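Local coordinates for protein MstE (Scytonema sp. PCC 10023, PDB 6SBF) that probably cyclises linear isoprenoid precursors into complex polycyclic scaffolds as a monodomain class II terpene cyclase of merosterol biosynthesis, at residues I104-A109 with A148-E153; V167-W172 with P314-R319; E208-S213 with R319-F324; S308-I313 with I343-N348. The protein carries 1 engineered substitution. One frame throughout, in Å; residues are numbered along the deposited sequence.

Contact 1: I104-A109 with A148-E153; sequences ILCGDA and ATFAEE
The carbonyl oxygen of T149 is met by two groups of the facing loop. The backbone N of A109 donates to T149 O at 2.9 Å, nearly straight at 167°, approaching on a lone pair in the carbonyl plane. Beside it the CA of D108 makes a CA-H...O contact of 3.3 Å with the same T149 O. A second bridge runs through water 1, which donates to G107 O at 2.7 Å and accepts from A151 N at 3.0 Å, so both backbones are joined on each side of F150. The bond joins two loops that each lead into a helix of the alpha6-alpha6 barrel: D108 is the N-cap of helix 109-121, and A151 holds that position before helix 152-158. The D108 carboxylate is turned to its own helix, where T111 is its main partner. The side chain of D108 lies alongside that of T149, with D108 CB 3.8 Å from T149 CG2. With its CG beside the backbone N (chi1 -70°), F150 brings the CD1-CE1 side of its ring to the other loop. D108 CB packs obliquely against F150 CE1 at 3.6 Å, while G107 O lies at the ring edge, near its plane. C106 completes this border with an oblique sulfur-aromatic contact, its SG 4.8 Å from the F150 ring centroid. T149 OG1, meanwhile, is held by H176 and W211.

Contact 2: V167-W172 with P314-R319; sequences VSFQGW and PYPFDR
The indole NE1 of W172 donates a hydrogen bond to P314 O at 2.8 Å, a bent bond of 145° that reaches the oxygen from above the carbonyl plane. Two residues on, P316 O accepts from the backbone N of W172 at 3.1 Å. G171 N also donates to P316 O, at 2.8 Å but weakly, with an angle of 123°. Thus a single proline carbonyl grips two successive amides. P316 is also the apolar centre of the contact. Its CB sits squarely over the F169 ring, 3.7 Å from the centroid and 5° off the normal, while its CA lies over the five-membered ring of W172 at 3.5 Å from that centroid; both are CH-pi contacts, and P316 sits in the corner formed by the two rings. G171 faces the carbonyls of P316 and D318 so closely that its lack of a side chain suits the fit. The chain turns here through a type I beta turn, Y315 to D318. Toward solvent, the extended R319 side chain lies alongside Q170, whose CB rests over one face of the guanidinium, 3.4 Å from R319 NH2. Water 3 joins the edge of that guanidinium to Q170 OE1. At the outer end S168 OG forms an ST turn with the N of Q170. F169 and W172 both reach I155 of helix 152-158, whereas P314 lies in the loop after strand 311-313, so the contact lies between that helix and the loop that leaves the small sheet.

Contact 3: E208-S213 with R319-F324; sequences EGYWWS and RNPNQF
P321 lays the CG-CD side of its ring against the CD1-CE1 side of Y210, the two side chains crossing at about a right angle. P321 CD comes within 3.4 Å of Y210 CE1 in an oblique approach, and P321 CG is 3.5 Å from Y210 CD1. With CG anti to its backbone N (chi1 -173°), the tyrosine runs back along the other loop, where its OH bonds to D318 O just ahead of R319. R319 O itself lies near the plane of the Y210 ring, at its edge. H176 stacks on the Y210 ring, and Y210 CD2 lies over the centre of the W211 ring, so the tyrosine sits among aromatic groups. Beside it, one residue before Y210 and one after P321, lies the polar half of the contact: N322 ND2 donates to G209 O at 2.9 Å and 159°, the donor tilted 21° from the carbonyl plane. The amide is pinned at its other end as well, since N322 OD1 accepts from R312 NH1, which fixes which way round it sits. Over this pair the extended E208 side chain crosses N322, with E208 CB 3.5 Å from N322 ND2 and the carboxylate and amide planes well turned from one another. P321 and N322 form a 3-10 turn, and these loops belong to the family's helical barrel. An arginine N-H at OD1 would probably polarise the amide and make its N-H a somewhat better donor to G209 O.

Contact 4: S308-I313 with I343-N348; sequences SAYLRI and IIFDHN
L311 and I344 exchange two backbone bonds, L311 N to I344 O at 2.9 Å and I344 N to L311 O at 2.8 Å, as an antiparallel hydrogen-bonded pair. R312 and I343 follow as a non-hydrogen-bonded pair, where R312 CB touches I343 CG1 at 3.8 Å. On the sheet face of L311 and I344 the two side chains lie alongside each other, with L311 CD2 4.0 Å from I344 CD1. I343 CG2, on the opposite face, meets Y310 CB at 3.6 Å. The Y310 ring continues beside F345, its CE1 3.7 Å from F345 CB. This ladder is the edge of a small three-stranded mixed sheet, 311-313 next to 342-344 next to 328-329, within a mainly helical alpha6-alpha6 barrel. Beyond the strands the backbones stay close, but the next N-H bond goes to a side chain: A309 N donates to D346 OD1 at 3.0 Å, from above the carboxylate plane. D346 keeps CG between its backbone N and carbonyl carbon (chi1 55°), which swings the carboxylate to A309. T352 of helix 350-363 anchors D346 OD2, H260 holds the Y310 hydroxyl, and R312 NE reaches away to the carbonyl of Y210.

Following the chain from the N terminus, contact 1 closes first, joining the loop before helix 109-121 to the start of helix 152-158. Contact 2 opens after it and is completed only by the loop following strand 311-313, some 140 residues later. Contact 3 starts inside that span and closes just beyond it, so contacts 2 and 3 cross, sharing R319. Contact 4 crosses both, its first segment preceding P314 and its second lying past F324. T149 and W211 connect contact 1 to contact 3, while R312 bonds to W211 and N322, tying the small sheet to both loops of contact 3. Together they link barrel-helix ends to that sheet.

Contact 1: I104-A109 with A148-E153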
# COMPACT_ATOMS: atom_id res chain seq x y z
N ILE A 104 -15.49 -13.25 -2.68
CA ILE A 104 -16.11 -14.08 -1.62
C ILE A 104 -15.89 -13.43 -0.25
O ILE A 104 -16.58 -13.79 0.70
CB ILE A 104 -15.63 -15.53 -1.67
CG1 ILE A 104 -14.15 -15.67 -1.33
CG2 ILE A 104 -16.01 -16.21 -2.99
CD1 ILE A 104 -13.73 -17.09 -1.13
N LEU A 105 -14.98 -12.48 -0.14
CA LEU A 105 -14.78 -11.78 1.14
C LEU A 105 -15.82 -10.70 1.37
O LEU A 105 -16.38 -10.11 0.38
CB LEU A 105 -13.41 -11.13 1.21
CG LEU A 105 -12.42 -11.81 2.14
CD1 LEU A 105 -12.91 -11.73 3.59
CD2 LEU A 105 -12.12 -13.24 1.71
N CYS A 106 -16.07 -10.38 2.63
CA CYS A 106 -16.87 -9.22 3.00
C CYS A 106 -16.11 -7.95 2.62
O CYS A 106 -14.92 -7.97 2.30
CB CYS A 106 -17.19 -9.23 4.48
SG CYS A 106 -15.73 -9.23 5.55
N GLY A 107 -16.85 -6.85 2.63
CA GLY A 107 -16.20 -5.57 2.39
C GLY A 107 -15.22 -5.22 3.46
O GLY A 107 -15.32 -5.71 4.61
N ASP A 108 -14.27 -4.37 3.12
CA ASP A 108 -13.34 -3.83 4.13
C ASP A 108 -12.94 -2.41 3.74
O ASP A 108 -12.99 -2.00 2.56
CB ASP A 108 -12.12 -4.74 4.31
CG ASP A 108 -11.11 -4.57 3.20
OD1 ASP A 108 -10.23 -3.68 3.27
OD2 ASP A 108 -11.16 -5.38 2.21
N ALA A 109 -12.56 -1.65 4.73
CA ALA A 109 -12.25 -0.23 4.58
C ALA A 109 -11.01 -0.02 3.73
O ALA A 109 -10.92 1.02 3.07
CB ALA A 109 -12.07 0.44 5.91
N ALA A 148 -11.21 1.32 11.22
CA ALA A 148 -11.07 -0.14 11.36
C ALA A 148 -11.21 -0.81 9.97
O ALA A 148 -12.04 -0.40 9.18
CB ALA A 148 -12.05 -0.72 12.32
N THR A 149 -10.49 -1.89 9.75
CA THR A 149 -10.55 -2.63 8.48
C THR A 149 -11.92 -3.27 8.32
O THR A 149 -12.56 -3.16 7.25
CB THR A 149 -9.46 -3.69 8.40
OG1 THR A 149 -8.17 -3.07 8.42
CG2 THR A 149 -9.54 -4.51 7.13
N PHE A 150 -12.36 -4.02 9.32
CA PHE A 150 -13.56 -4.86 9.23
C PHE A 150 -14.56 -4.50 10.30
O PHE A 150 -14.20 -4.13 11.42
CB PHE A 150 -13.20 -6.31 9.51
CG PHE A 150 -12.38 -6.98 8.45
CD1 PHE A 150 -12.88 -7.17 7.17
CD2 PHE A 150 -11.10 -7.42 8.72
CE1 PHE A 150 -12.13 -7.81 6.21
CE2 PHE A 150 -10.33 -8.03 7.74
CZ PHE A 150 -10.87 -8.25 6.49
N ALA A 151 -15.84 -4.68 9.99
CA ALA A 151 -16.93 -4.77 10.96
C ALA A 151 -16.99 -6.22 11.46
O ALA A 151 -16.93 -7.17 10.63
CB ALA A 151 -18.22 -4.39 10.30
N GLU A 152 -17.14 -6.36 12.76
CA GLU A 152 -17.01 -7.66 13.42
C GLU A 152 -17.95 -8.71 12.82
O GLU A 152 -17.50 -9.86 12.58
CB GLU A 152 -17.27 -7.48 14.91
CG GLU A 152 -17.04 -8.76 15.70
CD GLU A 152 -16.95 -8.64 17.21
OE1 GLU A 152 -16.84 -9.68 17.88
OE2 GLU A 152 -16.94 -7.51 17.69
N GLU A 153 -19.22 -8.38 12.65
CA GLU A 153 -20.21 -9.42 12.28
C GLU A 153 -19.91 -9.81 10.83
O GLU A 153 -20.02 -11.02 10.52
CB GLU A 153 -21.63 -8.92 12.58
CG GLU A 153 -21.90 -8.84 14.09
CD GLU A 153 -21.53 -10.04 14.99
OE1 GLU A 153 -20.92 -9.81 16.06
OE2 GLU A 153 -21.86 -11.20 14.64
O HOH W 1 -16.32 -5.02 7.05

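Contact 2: V167-W172 with P314-R319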
# COMPACT_ATOMS: atom_id res chain seq x y z
N VAL A 167 -13.71 -16.40 20.66
CA VAL A 167 -12.41 -15.66 20.54
C VAL A 167 -12.69 -14.17 20.13
O VAL A 167 -13.62 -13.84 19.34
CB VAL A 167 -11.45 -16.40 19.58
CG1 VAL A 167 -10.49 -15.47 18.86
CG2 VAL A 167 -10.70 -17.51 20.31
N SER A 168 -11.93 -13.22 20.67
CA SER A 168 -12.07 -11.76 20.39
C SER A 168 -11.73 -11.53 18.92
O SER A 168 -10.74 -12.08 18.45
CB SER A 168 -11.16 -10.95 21.25
OG SER A 168 -11.18 -9.55 20.86
N PHE A 169 -12.51 -10.69 18.25
CA PHE A 169 -12.10 -10.09 16.95
C PHE A 169 -11.67 -8.62 17.09
O PHE A 169 -11.57 -7.89 16.08
CB PHE A 169 -13.19 -10.27 15.90
CG PHE A 169 -13.15 -11.64 15.26
CD1 PHE A 169 -13.18 -12.81 15.98
CD2 PHE A 169 -12.97 -11.75 13.92
CE1 PHE A 169 -13.14 -14.04 15.33
CE2 PHE A 169 -12.92 -12.96 13.27
CZ PHE A 169 -12.99 -14.11 13.98
N GLN A 170 -11.36 -8.16 18.29
CA GLN A 170 -11.06 -6.73 18.53
C GLN A 170 -9.73 -6.33 17.89
O GLN A 170 -9.51 -5.11 17.71
CB GLN A 170 -11.07 -6.44 20.03
CG GLN A 170 -12.48 -6.50 20.57
CD GLN A 170 -13.40 -5.65 19.72
OE1 GLN A 170 -13.25 -4.42 19.60
NE2 GLN A 170 -14.39 -6.28 19.13
N GLY A 171 -8.84 -7.27 17.57
CA GLY A 171 -7.65 -6.98 16.76
C GLY A 171 -8.03 -6.61 15.33
O GLY A 171 -7.71 -5.49 14.88
N TRP A 172 -8.75 -7.51 14.67
CA TRP A 172 -9.11 -7.27 13.26
C TRP A 172 -10.13 -6.13 13.10
O TRP A 172 -10.25 -5.62 11.97
CB TRP A 172 -9.69 -8.55 12.69
CG TRP A 172 -8.69 -9.62 12.44
CD1 TRP A 172 -7.35 -9.61 12.71
CD2 TRP A 172 -8.99 -10.93 11.94
NE1 TRP A 172 -6.81 -10.82 12.37
CE2 TRP A 172 -7.78 -11.63 11.88
CE3 TRP A 172 -10.16 -11.51 11.49
CZ2 TRP A 172 -7.70 -12.92 11.37
CZ3 TRP A 172 -10.08 -12.79 11.02
CH2 TRP A 172 -8.87 -13.49 10.97
N PRO A 314 -2.45 -11.36 11.80
CA PRO A 314 -2.44 -11.51 13.24
C PRO A 314 -3.60 -12.38 13.67
O PRO A 314 -4.59 -12.51 12.95
CB PRO A 314 -2.66 -10.09 13.77
CG PRO A 314 -2.31 -9.19 12.57
CD PRO A 314 -2.83 -10.00 11.40
N TYR A 315 -3.49 -12.95 14.86
CA TYR A 315 -4.68 -13.56 15.47
C TYR A 315 -5.77 -12.50 15.57
O TYR A 315 -5.49 -11.31 15.78
CB TYR A 315 -4.34 -14.14 16.85
CG TYR A 315 -3.57 -15.43 16.80
CD1 TYR A 315 -2.20 -15.45 16.75
CD2 TYR A 315 -4.24 -16.64 16.75
CE1 TYR A 315 -1.48 -16.63 16.67
CE2 TYR A 315 -3.54 -17.83 16.68
CZ TYR A 315 -2.15 -17.83 16.66
OH TYR A 315 -1.45 -19.01 16.60
N PRO A 316 -7.05 -12.90 15.45
CA PRO A 316 -8.16 -11.95 15.46
C PRO A 316 -8.22 -11.06 16.70
O PRO A 316 -8.75 -9.95 16.61
CB PRO A 316 -9.46 -12.73 15.25
CG PRO A 316 -8.99 -14.07 14.84
CD PRO A 316 -7.53 -14.27 15.21
N PHE A 317 -7.67 -11.53 17.82
CA PHE A 317 -7.82 -10.84 19.11
C PHE A 317 -6.68 -9.86 19.28
O PHE A 317 -6.68 -9.13 20.31
CB PHE A 317 -7.80 -11.88 20.25
CG PHE A 317 -6.62 -12.83 20.32
CD1 PHE A 317 -5.36 -12.37 20.71
CD2 PHE A 317 -6.74 -14.18 19.94
CE1 PHE A 317 -4.27 -13.24 20.74
CE2 PHE A 317 -5.65 -15.04 19.92
CZ PHE A 317 -4.41 -14.56 20.34
N ASP A 318 -5.67 -9.94 18.41
CA ASP A 318 -4.37 -9.27 18.65
C ASP A 318 -4.43 -7.80 18.22
O ASP A 318 -4.38 -7.53 17.03
CB ASP A 318 -3.26 -9.99 17.92
CG ASP A 318 -1.90 -9.49 18.39
OD1 ASP A 318 -1.88 -8.52 19.24
OD2 ASP A 318 -0.88 -10.01 17.87
N ARG A 319 -4.55 -6.86 19.16
CA ARG A 319 -4.48 -5.40 18.84
C ARG A 319 -3.05 -4.93 18.56
O ARG A 319 -2.92 -3.79 18.09
CB ARG A 319 -5.09 -4.57 19.95
CG ARG A 319 -6.57 -4.84 20.18
CD ARG A 319 -7.15 -3.70 21.00
NE ARG A 319 -8.49 -3.92 21.54
CZ ARG A 319 -8.80 -4.83 22.45
NH1 ARG A 319 -7.87 -5.62 22.93
NH2 ARG A 319 -10.04 -4.94 22.86
O HOH W 2 -10.20 -2.93 19.06
O HOH W 3 -11.93 -3.26 21.77

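Contact 3: E208-S213 with R319-F324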
# COMPACT_ATOMS: atom_id res chain seq x y z
N GLU A 208 3.73 2.63 12.72
CA GLU A 208 3.65 1.18 12.61
C GLU A 208 2.26 0.80 12.12
O GLU A 208 1.27 1.34 12.63
CB GLU A 208 3.95 0.52 13.96
CG GLU A 208 5.30 0.87 14.56
CD GLU A 208 5.53 0.27 15.94
OE1 GLU A 208 4.56 -0.16 16.55
OE2 GLU A 208 6.65 0.36 16.42
N GLY A 209 2.21 -0.14 11.20
CA GLY A 209 0.96 -0.64 10.66
C GLY A 209 0.44 -1.89 11.37
O GLY A 209 1.11 -2.45 12.25
N TYR A 210 -0.72 -2.33 10.98
CA TYR A 210 -1.37 -3.52 11.52
C TYR A 210 -1.07 -4.71 10.62
O TYR A 210 -0.43 -5.71 11.09
CB TYR A 210 -2.87 -3.28 11.70
CG TYR A 210 -3.54 -4.42 12.42
CD1 TYR A 210 -3.51 -4.48 13.80
CD2 TYR A 210 -4.16 -5.46 11.73
CE1 TYR A 210 -4.10 -5.54 14.47
CE2 TYR A 210 -4.74 -6.53 12.39
CZ TYR A 210 -4.69 -6.57 13.77
OH TYR A 210 -5.24 -7.64 14.41
N TRP A 211 -1.44 -4.62 9.34
CA TRP A 211 -1.37 -5.79 8.43
C TRP A 211 -0.01 -5.96 7.76
O TRP A 211 0.21 -6.94 7.07
CB TRP A 211 -2.43 -5.64 7.35
CG TRP A 211 -3.83 -5.61 7.84
CD1 TRP A 211 -4.65 -4.51 7.91
CD2 TRP A 211 -4.61 -6.71 8.32
NE1 TRP A 211 -5.87 -4.84 8.41
CE2 TRP A 211 -5.87 -6.21 8.68
CE3 TRP A 211 -4.37 -8.07 8.53
CZ2 TRP A 211 -6.88 -7.00 9.20
CZ3 TRP A 211 -5.38 -8.86 9.05
CH2 TRP A 211 -6.62 -8.35 9.39
N TRP A 212 0.89 -5.02 7.87
CA TRP A 212 2.15 -5.03 7.14
C TRP A 212 3.33 -5.14 8.06
O TRP A 212 3.38 -4.45 9.09
CB TRP A 212 2.30 -3.74 6.31
CG TRP A 212 1.20 -3.57 5.31
CD1 TRP A 212 0.04 -2.91 5.53
CD2 TRP A 212 1.04 -4.27 4.06
NE1 TRP A 212 -0.80 -3.05 4.48
CE2 TRP A 212 -0.21 -3.90 3.56
CE3 TRP A 212 1.83 -5.15 3.33
CZ2 TRP A 212 -0.67 -4.35 2.33
CZ3 TRP A 212 1.36 -5.66 2.16
CH2 TRP A 212 0.14 -5.21 1.63
N SER A 213 4.32 -5.89 7.62
CA SER A 213 5.59 -6.01 8.35
C SER A 213 6.39 -4.72 8.22
O SER A 213 7.14 -4.35 9.14
CB SER A 213 6.38 -7.17 7.71
OG SER A 213 5.80 -8.45 7.85
N ARG A 319 -4.55 -6.86 19.16
CA ARG A 319 -4.48 -5.40 18.84
C ARG A 319 -3.05 -4.93 18.56
O ARG A 319 -2.92 -3.79 18.09
CB ARG A 319 -5.09 -4.57 19.95
CG ARG A 319 -6.57 -4.84 20.18
CD ARG A 319 -7.15 -3.70 21.00
NE ARG A 319 -8.49 -3.92 21.54
CZ ARG A 319 -8.80 -4.83 22.45
NH1 ARG A 319 -7.87 -5.62 22.93
NH2 ARG A 319 -10.04 -4.94 22.86
N ASN A 320 -2.03 -5.74 18.82
CA ASN A 320 -0.65 -5.24 18.86
C ASN A 320 0.31 -6.14 18.07
O ASN A 320 1.26 -6.69 18.63
CB ASN A 320 -0.27 -5.15 20.36
CG ASN A 320 -1.04 -4.07 21.12
OD1 ASN A 320 -0.97 -2.90 20.76
ND2 ASN A 320 -1.77 -4.43 22.17
N PRO A 321 0.10 -6.35 16.74
CA PRO A 321 0.95 -7.26 15.97
C PRO A 321 2.43 -6.87 15.93
O PRO A 321 3.26 -7.73 15.65
CB PRO A 321 0.28 -7.26 14.57
CG PRO A 321 -0.43 -5.93 14.55
CD PRO A 321 -1.00 -5.77 15.92
N ASN A 322 2.75 -5.60 16.17
CA ASN A 322 4.18 -5.20 16.19
C ASN A 322 4.86 -5.71 17.49
O ASN A 322 6.06 -5.54 17.58
CB ASN A 322 4.26 -3.69 16.06
CG ASN A 322 3.68 -3.23 14.72
OD1 ASN A 322 4.27 -3.54 13.71
ND2 ASN A 322 2.53 -2.58 14.76
N GLN A 323 4.06 -6.24 18.41
CA GLN A 323 4.55 -6.84 19.67
C GLN A 323 4.36 -8.36 19.63
O GLN A 323 4.43 -8.97 20.67
CB GLN A 323 3.86 -6.17 20.88
CG GLN A 323 4.38 -4.77 21.16
CD GLN A 323 3.66 -4.11 22.32
OE1 GLN A 323 2.45 -3.86 22.28
NE2 GLN A 323 4.40 -3.82 23.36
N PHE A 324 4.13 -8.95 18.45
CA PHE A 324 4.01 -10.42 18.28
C PHE A 324 5.31 -10.94 17.70
O PHE A 324 5.70 -10.64 16.58
CB PHE A 324 2.85 -10.70 17.32
CG PHE A 324 2.51 -12.15 17.11
CD1 PHE A 324 1.74 -12.85 18.02
CD2 PHE A 324 2.97 -12.81 15.99
CE1 PHE A 324 1.40 -14.17 17.78
CE2 PHE A 324 2.61 -14.12 15.73
CZ PHE A 324 1.86 -14.81 16.65

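Contact 4: S308-I313 with I343-N348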
# COMPACT_ATOMS: atom_id res chain seq x y z
N SER A 308 8.12 -8.86 -2.35
CA SER A 308 8.49 -8.56 -0.95
C SER A 308 7.38 -7.86 -0.22
O SER A 308 7.63 -7.25 0.82
CB SER A 308 9.85 -7.84 -0.86
OG SER A 308 9.81 -6.62 -1.60
N ALA A 309 6.15 -7.89 -0.73
CA ALA A 309 5.01 -7.26 -0.07
C ALA A 309 4.44 -8.21 0.97
O ALA A 309 3.57 -8.99 0.69
CB ALA A 309 3.98 -6.82 -1.06
N TYR A 310 5.01 -8.12 2.18
CA TYR A 310 4.72 -9.08 3.27
C TYR A 310 3.52 -8.64 4.06
O TYR A 310 3.59 -7.60 4.77
CB TYR A 310 5.94 -9.37 4.13
CG TYR A 310 7.03 -10.11 3.42
CD1 TYR A 310 6.82 -11.36 2.87
CD2 TYR A 310 8.29 -9.58 3.25
CE1 TYR A 310 7.83 -12.03 2.19
CE2 TYR A 310 9.31 -10.23 2.58
CZ TYR A 310 9.09 -11.48 2.05
OH TYR A 310 10.10 -12.10 1.38
N LEU A 311 2.45 -9.41 3.95
CA LEU A 311 1.14 -9.20 4.57
C LEU A 311 1.04 -10.19 5.74
O LEU A 311 1.13 -11.43 5.53
CB LEU A 311 0.06 -9.46 3.53
CG LEU A 311 -1.38 -9.26 3.97
CD1 LEU A 311 -1.65 -7.81 4.23
CD2 LEU A 311 -2.30 -9.82 2.89
N ARG A 312 0.81 -9.68 6.91
CA ARG A 312 0.71 -10.55 8.07
C ARG A 312 -0.72 -10.74 8.47
O ARG A 312 -1.58 -9.87 8.25
CB ARG A 312 1.73 -10.06 9.05
CG ARG A 312 1.26 -8.85 9.72
CD ARG A 312 2.58 -8.36 10.37
NE ARG A 312 2.28 -7.14 11.00
CZ ARG A 312 3.08 -6.26 11.72
NH1 ARG A 312 2.48 -5.21 12.20
NH2 ARG A 312 4.37 -6.39 11.94
N ILE A 313 -0.98 -11.93 9.02
CA ILE A 313 -2.31 -12.29 9.50
C ILE A 313 -2.18 -12.43 11.01
O ILE A 313 -1.88 -13.50 11.54
CB ILE A 313 -2.80 -13.57 8.85
CG1 ILE A 313 -2.70 -13.48 7.32
CG2 ILE A 313 -4.21 -13.79 9.38
CD1 ILE A 313 -3.38 -12.24 6.65
N ILE A 343 2.82 -14.95 7.75
CA ILE A 343 3.03 -13.91 6.75
C ILE A 343 2.89 -14.55 5.39
O ILE A 343 3.54 -15.57 5.10
CB ILE A 343 4.39 -13.25 6.97
CG1 ILE A 343 4.49 -12.60 8.33
CG2 ILE A 343 4.71 -12.26 5.87
CD1 ILE A 343 5.87 -12.05 8.66
N ILE A 344 2.13 -13.89 4.53
CA ILE A 344 2.06 -14.24 3.09
C ILE A 344 2.67 -13.13 2.24
O ILE A 344 2.91 -12.04 2.73
CB ILE A 344 0.61 -14.59 2.73
CG1 ILE A 344 -0.34 -13.40 2.79
CG2 ILE A 344 0.13 -15.77 3.57
CD1 ILE A 344 -1.59 -13.69 2.04
N PHE A 345 2.86 -13.43 0.98
CA PHE A 345 3.42 -12.43 0.05
C PHE A 345 2.69 -12.48 -1.29
O PHE A 345 1.83 -13.33 -1.54
CB PHE A 345 4.94 -12.61 -0.09
CG PHE A 345 5.36 -13.88 -0.76
CD1 PHE A 345 5.64 -13.97 -2.08
CD2 PHE A 345 5.64 -15.00 0.04
CE1 PHE A 345 6.05 -15.15 -2.68
CE2 PHE A 345 6.05 -16.18 -0.56
CZ PHE A 345 6.28 -16.23 -1.91
N ASP A 346 3.06 -11.52 -2.10
CA ASP A 346 2.48 -11.33 -3.44
C ASP A 346 3.17 -12.26 -4.43
O ASP A 346 4.16 -11.90 -5.07
CB ASP A 346 2.61 -9.88 -3.85
CG ASP A 346 4.03 -9.31 -3.81
OD1 ASP A 346 4.81 -9.56 -2.85
OD2 ASP A 346 4.34 -8.51 -4.74
N HIS A 347 2.67 -13.50 -4.54
CA HIS A 347 3.33 -14.55 -5.33
C HIS A 347 3.48 -14.16 -6.81
O HIS A 347 4.37 -14.68 -7.48
CB HIS A 347 2.59 -15.87 -5.20
CG HIS A 347 1.15 -15.81 -5.60
ND1 HIS A 347 0.15 -15.19 -4.81
CD2 HIS A 347 0.56 -16.23 -6.77
CE1 HIS A 347 -1.01 -15.28 -5.53
NE2 HIS A 347 -0.77 -15.96 -6.69
N ASN A 348 2.64 -13.27 -7.36
CA ASN A 348 2.74 -12.86 -8.78
C ASN A 348 3.72 -11.71 -8.96
O ASN A 348 4.01 -11.35 -10.12
CB ASN A 348 1.36 -12.49 -9.33
CG ASN A 348 0.43 -13.68 -9.46
OD1 ASN A 348 0.90 -14.79 -9.76
ND2 ASN A 348 -0.88 -13.46 -9.32